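Local coordinates for protein putative uronate isomerase (Thermotoga maritima, PDB 4NAR) that is of uncertain function but belongs to the lactate racemase family and may interconvert the two enantiomers of lactate, at residues K291-V297 with G416-L422; M298-I304 with F371-I376; P153-F159 with L191-N197. All coordinates share one frame; numbering follows the deposited sequence.

Overall arrangement
The three contacts follow one another, with interaction 1 in the middle. Its centre lies about 13 Å from the centres of both interaction 2 and interaction 3, and it touches each. Toward interaction 2, Leu-292 packs on Met-298 and Ile-304, and Gln-293 on Phe-373; in sequence, interaction 2 is nested inside the loop that interaction 1 closes. Toward interaction 3, Arg-294 NH2 is hydrogen-bonded to Ile-192 O at 3.0 Å, and Lys-291 CD rests 3.8 Å from Ile-192 CD1. Interactions 2 and 3 remain about 11 Å apart at their nearest atoms. The bound sulfate belongs to interaction 3, on His-154 with Arg-41 and Lys-164.

Interaction 1 of 3, residues K291-V297 with G416-L422; sequences KLQRPGV and GKYLYDL
Lys-291 lies along the backbone of Gly-416 to Tyr-418 at the close-packed end of this contact. Its chain bends at chi2 (-55°) and again further out, following the backbone of 416-418. Lys-291 CB comes within 3.2 Å of Tyr-418 O, and CE passes Lys-417 O. Lys-291 NZ then makes a 3.0 Å hydrogen bond to Gly-416 O from above the carbonyl plane. A weak bond to Pro-153 O gives this buried ammonium a further carbonyl partner. Beside it, Tyr-420 N donates to Lys-291 O over 3.1 Å in a nearly straight bond (N-H...O 167°), and Leu-292 CD2 touches Tyr-420 CD1 at 3.6 Å, the two side chains running side by side. Where the backbones then part, a water donates to Lys-291 O and Tyr-420 O and accepts from Arg-294 N, linking three main-chain groups.

Arg-294 reaches across with an extended chain. Leu-419 CD1 sits over the centre of one guanidinium face, 3.4 Å from Arg-294 CZ, while NH1 forms a salt bridge with Asp-421 OD2 at 2.8 Å. The guanidinium and carboxylate planes are 53° apart and the bond is weak in angle; NH2 is hydrogen-bonded to Ile-192 O.

The far end is looser. Pro-295 is exposed, and a second water joins its O to Asp-421 OD1, which also accepts from Leu-422 N. Leu-422 CD1 rests 3.4 Å from Gly-296 O, and a side chain at Gly-296 would collide with that methyl group.

The loop 291-297 follows helix 287-290 and is covered by the last strand, 419-422, which pairs in parallel with strand 261-264. Leu-292 and Tyr-420 both pack on strand 409-412, and Leu-292 also reaches strand 268-274.

Interaction 2 of 3, residues M298-I304 with F371-I376; sequences MAKGGQI and FEFDVI
Phe-371 O only loosely approaches Lys-300 CD, and the Phe-371 ring forms a cation-pi pair with Arg-357. Glu-372 follows with two grips on the corner opposite. Glu-372 OE2 forms a salt bridge with Lys-300 NZ, modelled at 2.5 Å, a doubtfully short value, the two side chains crossing at about a right angle. Glu-372 O accepts from Gly-301 N at 2.8 Å, inside the type II turn that runs from Ala-299 to Gly-302. Replacing Glu-372 by an alanine would probably leave Lys-300 NZ without its carboxylate mate and free its bent chain to swing.

With CG between the backbone N and the carbonyl carbon (chi1 52°), the Phe-373 ring lies beside Ile-304, whose CD1 makes an off-centre CH-pi contact and comes within 3.8 Å of Phe-373 CE2. Phe-373 CB lies 3.2 Å from Gly-302 O. CB of the selenomethionine at Met-298 adds a lighter contact at Phe-373 CD1.

Asp-374 starts the regular pairing: Asp-374 N donates to Gly-302 O at 2.8 Å (N-H...O 168°), and Asp-374 O accepts from Ile-304 N, also at 2.8 Å. Its side chain shares a sheet face with Gln-303. Val-375 lies on the other face with Ile-304 and offers a CA-H to Ile-304 O. Ile-304 O also accepts from Ile-376 N at 2.6 Å, while Ile-376 CD1 packs 3.7 Å from Gln-303 NE2.

Strands 302-304 and 373-376 run in parallel, 25° apart, as neighbours in a five-stranded parallel sheet. Helices 318-327, 332-341 and 347-357 and the short strands 360-362 and 369-371 lie in the chain between them, making the connection an extended beta-alpha-beta crossover.

Interaction 3 of 3, residues P153-F159 with L191-N197; sequences PHESTGF and LIGTVDN. With SO4 (sulfate ion), chain C.
Phe-159 lays one face of its ring on Gly-193, whose CA makes a CH-pi contact 4.1 Å from the ring centroid, while Val-195 N stands at the ring edge and Thr-194 O approaches obliquely. The second flat group, the imidazole of His-154, has Glu-155 OE1 over the centre of one face and a sulfate at its edge.

Both rings belong to a short, weakly bonded beta hairpin, 153-154 with 158-159, against which the type II turn from Leu-191 to Thr-194 packs. Leu-191 CD2 pushes into the hairpin loop, 3.3 Å from Gly-158 N, and Ile-192 CG1 covers His-154 O at 3.5 Å. Thr-194 OG1 bonds to Leu-191 O on a lone pair in the carbonyl plane and accepts from Asn-197 ND2, which ties the turn to the N-cap of helix 198-213; Asn-197 OD1 caps Arg-200 N.

The hairpin also presents His-154 to the anion. With CG anti to the backbone N (chi1 -164°), the His-154 ring takes a bond from Ser-156 N at ND1 (3.1 Å), and its NE2 donates to sulfate O3 at 2.8 Å, almost perfectly straight at 177°. Arg-41 and Lys-164 also bind this sulfate, probably a crystallisation ion, so the site is consistent with an anion pocket. Glu-155 OE2 forms a salt bridge with Lys-287 NZ.

Gly-158 is where the two backbones meet most closely: a side chain there would run into Thr-194 O, which already receives Gly-158 CA-H at 3.2 Å. Its carbonyl oxygen is gripped twice, by His-154 N and, at 2.8 Å, by Gly-193 N, from opposite faces of the Gly-158 carbonyl plane.

Interaction 1 of 3, residues K291-V297 with G416-L422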
# COMPACT_ATOMS: atom_id res chain seq x y z
N LYS A 291 3.45 -2.88 -11.43
CA LYS A 291 4.71 -2.16 -11.68
C LYS A 291 5.17 -2.26 -13.14
O LYS A 291 6.12 -1.58 -13.53
CB LYS A 291 5.83 -2.63 -10.75
CG LYS A 291 5.56 -2.37 -9.28
CD LYS A 291 5.25 -0.90 -9.03
CE LYS A 291 5.88 -0.42 -7.73
NZ LYS A 291 5.29 -1.00 -6.47
N LEU A 292 4.48 -3.08 -13.92
CA LEU A 292 4.84 -3.28 -15.32
C LEU A 292 3.81 -2.72 -16.31
O LEU A 292 3.84 -3.05 -17.49
CB LEU A 292 5.10 -4.77 -15.58
CG LEU A 292 6.26 -5.37 -14.75
CD1 LEU A 292 6.35 -6.90 -14.88
CD2 LEU A 292 7.61 -4.70 -15.11
N GLN A 293 2.90 -1.87 -15.83
CA GLN A 293 1.76 -1.45 -16.66
C GLN A 293 1.82 -0.05 -17.30
O GLN A 293 0.86 0.35 -17.97
CB GLN A 293 0.44 -1.58 -15.89
CG GLN A 293 0.00 -3.02 -15.67
CD GLN A 293 -1.36 -3.11 -15.01
OE1 GLN A 293 -2.27 -2.30 -15.28
NE2 GLN A 293 -1.52 -4.09 -14.11
N ARG A 294 2.91 0.69 -17.10
CA ARG A 294 3.13 1.87 -17.92
C ARG A 294 3.08 1.50 -19.40
O ARG A 294 3.47 0.38 -19.79
CB ARG A 294 4.42 2.59 -17.55
CG ARG A 294 4.19 3.49 -16.36
CD ARG A 294 5.24 4.55 -16.19
NE ARG A 294 4.78 5.51 -15.19
CZ ARG A 294 5.57 6.36 -14.53
NH1 ARG A 294 6.88 6.38 -14.78
NH2 ARG A 294 5.04 7.18 -13.62
N PRO A 295 2.55 2.41 -20.24
CA PRO A 295 2.36 2.05 -21.64
C PRO A 295 3.70 1.76 -22.32
O PRO A 295 4.67 2.51 -22.10
CB PRO A 295 1.70 3.30 -22.25
CG PRO A 295 1.97 4.41 -21.30
CD PRO A 295 2.09 3.78 -19.94
N GLY A 296 3.74 0.68 -23.10
CA GLY A 296 4.95 0.30 -23.81
C GLY A 296 5.89 -0.62 -23.04
O GLY A 296 6.84 -1.16 -23.63
N VAL A 297 5.66 -0.80 -21.74
CA VAL A 297 6.56 -1.65 -20.95
C VAL A 297 6.43 -3.14 -21.31
O VAL A 297 7.42 -3.84 -21.50
CB VAL A 297 6.45 -1.40 -19.42
CG1 VAL A 297 7.25 -2.42 -18.65
CG2 VAL A 297 6.99 -0.02 -19.09
N GLY A 416 7.97 -6.63 -7.75
CA GLY A 416 6.86 -5.77 -7.36
C GLY A 416 7.28 -4.51 -6.64
O GLY A 416 6.42 -3.80 -6.10
N LYS A 417 8.58 -4.22 -6.60
CA LYS A 417 9.08 -3.06 -5.87
C LYS A 417 9.23 -1.84 -6.78
O LYS A 417 8.59 -0.81 -6.57
CB LYS A 417 10.40 -3.38 -5.17
CG LYS A 417 10.31 -4.49 -4.08
CD LYS A 417 9.30 -4.11 -3.00
CE LYS A 417 8.93 -5.31 -2.13
NZ LYS A 417 10.02 -5.81 -1.25
N TYR A 418 10.07 -1.96 -7.81
CA TYR A 418 10.38 -0.85 -8.72
C TYR A 418 9.36 -0.64 -9.83
O TYR A 418 8.81 -1.61 -10.36
CB TYR A 418 11.77 -1.05 -9.33
CG TYR A 418 12.83 -0.86 -8.30
CD1 TYR A 418 13.14 -1.88 -7.41
CD2 TYR A 418 13.50 0.36 -8.17
CE1 TYR A 418 14.10 -1.70 -6.43
CE2 TYR A 418 14.47 0.54 -7.19
CZ TYR A 418 14.76 -0.50 -6.32
OH TYR A 418 15.71 -0.34 -5.33
N LEU A 419 9.12 0.63 -10.18
CA LEU A 419 8.27 1.01 -11.31
C LEU A 419 9.12 0.95 -12.58
O LEU A 419 10.23 1.50 -12.63
CB LEU A 419 7.78 2.45 -11.15
CG LEU A 419 6.38 2.88 -11.56
CD1 LEU A 419 6.40 4.36 -11.97
CD2 LEU A 419 5.77 2.00 -12.64
N TYR A 420 8.62 0.26 -13.61
CA TYR A 420 9.33 0.20 -14.88
C TYR A 420 8.82 1.23 -15.88
O TYR A 420 7.61 1.50 -15.94
CB TYR A 420 9.29 -1.22 -15.44
CG TYR A 420 10.35 -2.08 -14.79
CD1 TYR A 420 10.15 -2.62 -13.52
CD2 TYR A 420 11.56 -2.31 -15.42
CE1 TYR A 420 11.13 -3.39 -12.91
CE2 TYR A 420 12.54 -3.07 -14.82
CZ TYR A 420 12.33 -3.61 -13.57
OH TYR A 420 13.32 -4.36 -12.98
N ASP A 421 9.74 1.83 -16.64
CA ASP A 421 9.35 2.75 -17.70
C ASP A 421 10.24 2.56 -18.94
O ASP A 421 11.34 2.00 -18.84
CB ASP A 421 9.38 4.21 -17.22
CG ASP A 421 8.31 5.07 -17.89
OD1 ASP A 421 7.77 4.64 -18.95
OD2 ASP A 421 8.00 6.18 -17.36
N LEU A 422 9.74 2.99 -20.10
CA LEU A 422 10.51 2.95 -21.35
C LEU A 422 11.45 4.15 -21.44
O LEU A 422 11.02 5.30 -21.27
CB LEU A 422 9.57 2.96 -22.57
CG LEU A 422 9.09 1.62 -23.14
CD1 LEU A 422 8.24 1.86 -24.39
CD2 LEU A 422 10.27 0.72 -23.46
O HOH W 1 5.39 0.05 -15.56
O HOH W 2 5.97 4.25 -20.59

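Interaction 2 of 3, residues M298-I304 with F371-I376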
# COMPACT_ATOMS: atom_id res chain seq x y z
N MSE A 298 5.20 -3.60 -21.44
CA MSE A 298 4.96 -4.97 -21.86
C MSE A 298 4.62 -5.01 -23.35
O MSE A 298 3.87 -4.16 -23.85
CB MSE A 298 3.81 -5.59 -21.05
CG MSE A 298 4.09 -5.66 -19.58
SE MSE A 298 5.48 -6.97 -19.24
CE MSE A 298 6.75 -5.77 -18.50
N ALA A 299 5.18 -5.98 -24.07
CA ALA A 299 4.77 -6.20 -25.46
C ALA A 299 3.33 -6.74 -25.46
O ALA A 299 2.95 -7.49 -24.55
CB ALA A 299 5.71 -7.20 -26.14
N LYS A 300 2.54 -6.35 -26.46
CA LYS A 300 1.22 -6.97 -26.66
C LYS A 300 1.40 -8.50 -26.71
O LYS A 300 2.27 -9.00 -27.43
CB LYS A 300 0.54 -6.40 -27.92
CG LYS A 300 -0.53 -7.31 -28.57
CD LYS A 300 -1.88 -7.34 -27.82
CE LYS A 300 -2.98 -6.57 -28.56
NZ LYS A 300 -2.84 -5.09 -28.46
N GLY A 301 0.64 -9.23 -25.90
CA GLY A 301 0.82 -10.66 -25.75
C GLY A 301 1.94 -11.02 -24.79
O GLY A 301 2.28 -12.20 -24.62
N GLY A 302 2.53 -10.01 -24.15
CA GLY A 302 3.59 -10.25 -23.19
C GLY A 302 3.09 -11.00 -21.98
O GLY A 302 1.90 -10.95 -21.64
N GLN A 303 4.00 -11.70 -21.31
CA GLN A 303 3.64 -12.48 -20.15
C GLN A 303 4.22 -11.86 -18.88
O GLN A 303 5.44 -11.65 -18.78
CB GLN A 303 4.18 -13.90 -20.26
CG GLN A 303 3.50 -14.76 -21.30
CD GLN A 303 4.22 -16.08 -21.48
OE1 GLN A 303 5.44 -16.12 -21.66
NE2 GLN A 303 3.47 -17.18 -21.41
N ILE A 304 3.33 -11.58 -17.93
CA ILE A 304 3.77 -11.30 -16.57
C ILE A 304 3.57 -12.56 -15.71
O ILE A 304 2.45 -13.06 -15.58
CB ILE A 304 3.01 -10.13 -15.94
CG1 ILE A 304 3.10 -8.91 -16.85
CG2 ILE A 304 3.61 -9.80 -14.58
CD1 ILE A 304 2.51 -7.65 -16.25
N PHE A 371 -7.02 -9.24 -24.17
CA PHE A 371 -6.17 -8.56 -23.19
C PHE A 371 -4.84 -8.14 -23.79
O PHE A 371 -4.28 -8.85 -24.62
CB PHE A 371 -5.92 -9.46 -21.97
CG PHE A 371 -7.16 -9.74 -21.17
CD1 PHE A 371 -7.86 -10.94 -21.32
CD2 PHE A 371 -7.65 -8.80 -20.26
CE1 PHE A 371 -9.02 -11.20 -20.58
CE2 PHE A 371 -8.82 -9.06 -19.51
CZ PHE A 371 -9.50 -10.25 -19.67
N GLU A 372 -4.33 -7.00 -23.34
CA GLU A 372 -3.03 -6.52 -23.80
C GLU A 372 -1.88 -7.46 -23.41
O GLU A 372 -0.92 -7.62 -24.18
CB GLU A 372 -2.77 -5.10 -23.32
CG GLU A 372 -3.28 -4.02 -24.28
CD GLU A 372 -2.35 -3.82 -25.47
OE1 GLU A 372 -1.12 -3.99 -25.30
OE2 GLU A 372 -2.84 -3.49 -26.57
N PHE A 373 -1.96 -8.07 -22.23
CA PHE A 373 -0.93 -9.02 -21.80
C PHE A 373 -1.52 -10.16 -20.97
O PHE A 373 -2.68 -10.09 -20.56
CB PHE A 373 0.22 -8.31 -21.05
CG PHE A 373 -0.24 -7.42 -19.91
CD1 PHE A 373 -0.31 -6.04 -20.07
CD2 PHE A 373 -0.60 -7.98 -18.68
CE1 PHE A 373 -0.73 -5.22 -19.04
CE2 PHE A 373 -1.03 -7.15 -17.63
CZ PHE A 373 -1.08 -5.77 -17.81
N ASP A 374 -0.73 -11.20 -20.73
CA ASP A 374 -1.17 -12.32 -19.90
C ASP A 374 -0.57 -12.21 -18.48
O ASP A 374 0.54 -11.73 -18.31
CB ASP A 374 -0.77 -13.65 -20.53
CG ASP A 374 -1.56 -14.85 -19.98
OD1 ASP A 374 -1.39 -15.97 -20.52
OD2 ASP A 374 -2.35 -14.67 -19.03
N VAL A 375 -1.34 -12.62 -17.48
CA VAL A 375 -0.86 -12.63 -16.09
C VAL A 375 -0.86 -14.06 -15.57
O VAL A 375 -1.92 -14.72 -15.53
CB VAL A 375 -1.76 -11.80 -15.14
CG1 VAL A 375 -1.24 -11.90 -13.70
CG2 VAL A 375 -1.85 -10.35 -15.62
N ILE A 376 0.30 -14.55 -15.17
CA ILE A 376 0.41 -15.95 -14.78
C ILE A 376 0.80 -16.07 -13.32
O ILE A 376 1.71 -15.38 -12.84
CB ILE A 376 1.41 -16.68 -15.69
CG1 ILE A 376 0.88 -16.68 -17.13
CG2 ILE A 376 1.68 -18.12 -15.21
CD1 ILE A 376 1.93 -16.31 -18.18

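Interaction 3 of 3, residues P153-F159 with L191-N197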
# COMPACT_ATOMS: atom_id res chain seq x y z
N PRO A 153 6.38 4.24 -5.27
CA PRO A 153 5.30 4.40 -6.26
C PRO A 153 4.19 3.38 -6.00
O PRO A 153 4.49 2.24 -5.66
CB PRO A 153 5.98 4.09 -7.59
CG PRO A 153 7.45 4.26 -7.33
CD PRO A 153 7.66 3.87 -5.90
N HIS A 154 2.93 3.79 -6.15
CA HIS A 154 1.81 2.95 -5.75
C HIS A 154 0.69 2.95 -6.77
O HIS A 154 0.33 4.00 -7.34
CB HIS A 154 1.29 3.39 -4.38
CG HIS A 154 0.41 2.38 -3.71
ND1 HIS A 154 -0.95 2.29 -3.95
CD2 HIS A 154 0.69 1.44 -2.77
CE1 HIS A 154 -1.46 1.33 -3.19
NE2 HIS A 154 -0.49 0.80 -2.47
N GLU A 155 0.12 1.76 -6.99
CA GLU A 155 -0.87 1.51 -8.03
C GLU A 155 -2.23 2.21 -7.80
O GLU A 155 -3.00 2.38 -8.76
CB GLU A 155 -1.12 0.00 -8.18
CG GLU A 155 -1.82 -0.63 -6.96
CD GLU A 155 -0.84 -0.92 -5.79
OE1 GLU A 155 0.36 -0.54 -5.88
OE2 GLU A 155 -1.27 -1.54 -4.78
N SER A 156 -2.52 2.58 -6.55
CA SER A 156 -3.81 3.21 -6.22
C SER A 156 -3.68 4.67 -5.76
O SER A 156 -4.62 5.45 -5.92
CB SER A 156 -4.58 2.43 -5.13
OG SER A 156 -4.86 1.10 -5.54
N THR A 157 -2.54 5.02 -5.18
CA THR A 157 -2.38 6.38 -4.64
C THR A 157 -1.23 7.17 -5.26
O THR A 157 -0.72 8.10 -4.63
CB THR A 157 -2.18 6.34 -3.11
OG1 THR A 157 -0.98 5.60 -2.80
CG2 THR A 157 -3.38 5.69 -2.42
N GLY A 158 -0.82 6.80 -6.48
CA GLY A 158 0.32 7.42 -7.14
C GLY A 158 1.62 7.08 -6.44
O GLY A 158 2.52 6.45 -7.01
N PHE A 159 1.73 7.50 -5.18
CA PHE A 159 2.84 7.13 -4.32
C PHE A 159 2.24 6.69 -2.99
O PHE A 159 1.11 7.07 -2.67
CB PHE A 159 3.77 8.34 -4.09
CG PHE A 159 4.66 8.66 -5.27
CD1 PHE A 159 5.89 8.01 -5.41
CD2 PHE A 159 4.25 9.57 -6.26
CE1 PHE A 159 6.72 8.28 -6.52
CE2 PHE A 159 5.08 9.85 -7.37
CZ PHE A 159 6.31 9.20 -7.50
N LEU A 191 -2.00 6.61 -13.59
CA LEU A 191 -1.96 7.02 -12.19
C LEU A 191 -0.62 6.74 -11.47
O LEU A 191 -0.06 7.64 -10.82
CB LEU A 191 -3.13 6.40 -11.41
CG LEU A 191 -3.39 6.92 -9.99
CD1 LEU A 191 -4.89 7.16 -9.74
CD2 LEU A 191 -2.82 5.96 -8.94
N ILE A 192 -0.13 5.51 -11.57
CA ILE A 192 1.04 5.11 -10.78
C ILE A 192 2.23 6.08 -10.93
O ILE A 192 2.51 6.57 -12.04
CB ILE A 192 1.47 3.65 -11.07
CG1 ILE A 192 2.39 3.12 -9.97
CG2 ILE A 192 2.10 3.51 -12.47
CD1 ILE A 192 2.50 1.59 -9.93
N GLY A 193 2.88 6.41 -9.81
CA GLY A 193 3.99 7.35 -9.84
C GLY A 193 3.66 8.82 -10.14
O GLY A 193 4.52 9.57 -10.59
N THR A 194 2.41 9.23 -9.90
CA THR A 194 2.04 10.65 -9.93
C THR A 194 1.82 11.15 -8.51
O THR A 194 1.20 10.47 -7.70
CB THR A 194 0.73 10.87 -10.72
OG1 THR A 194 -0.34 10.16 -10.08
CG2 THR A 194 0.87 10.41 -12.17
N VAL A 195 2.31 12.36 -8.21
CA VAL A 195 2.14 12.93 -6.88
C VAL A 195 0.67 13.20 -6.55
O VAL A 195 0.21 12.90 -5.44
CB VAL A 195 2.97 14.25 -6.72
CG1 VAL A 195 2.69 14.91 -5.35
CG2 VAL A 195 4.47 13.96 -6.90
N ASP A 196 -0.06 13.74 -7.52
CA ASP A 196 -1.45 14.16 -7.32
C ASP A 196 -2.37 13.36 -8.26
O ASP A 196 -1.95 13.00 -9.37
CB ASP A 196 -1.57 15.67 -7.60
CG ASP A 196 -2.95 16.23 -7.25
OD1 ASP A 196 -3.26 17.37 -7.68
OD2 ASP A 196 -3.73 15.54 -6.53
N ASN A 197 -3.60 13.09 -7.82
CA ASN A 197 -4.53 12.19 -8.50
C ASN A 197 -5.81 12.06 -7.66
O ASN A 197 -5.85 12.56 -6.52
CB ASN A 197 -3.88 10.82 -8.71
CG ASN A 197 -3.35 10.24 -7.41
OD1 ASN A 197 -4.13 9.87 -6.51
ND2 ASN A 197 -2.02 10.17 -7.30
S SO4 C . 0.46 -1.08 0.28
O1 SO4 C . 0.76 0.35 0.51
O2 SO4 C . 0.18 -1.74 1.58
O3 SO4 C . -0.70 -1.28 -0.60
O4 SO4 C . 1.65 -1.69 -0.33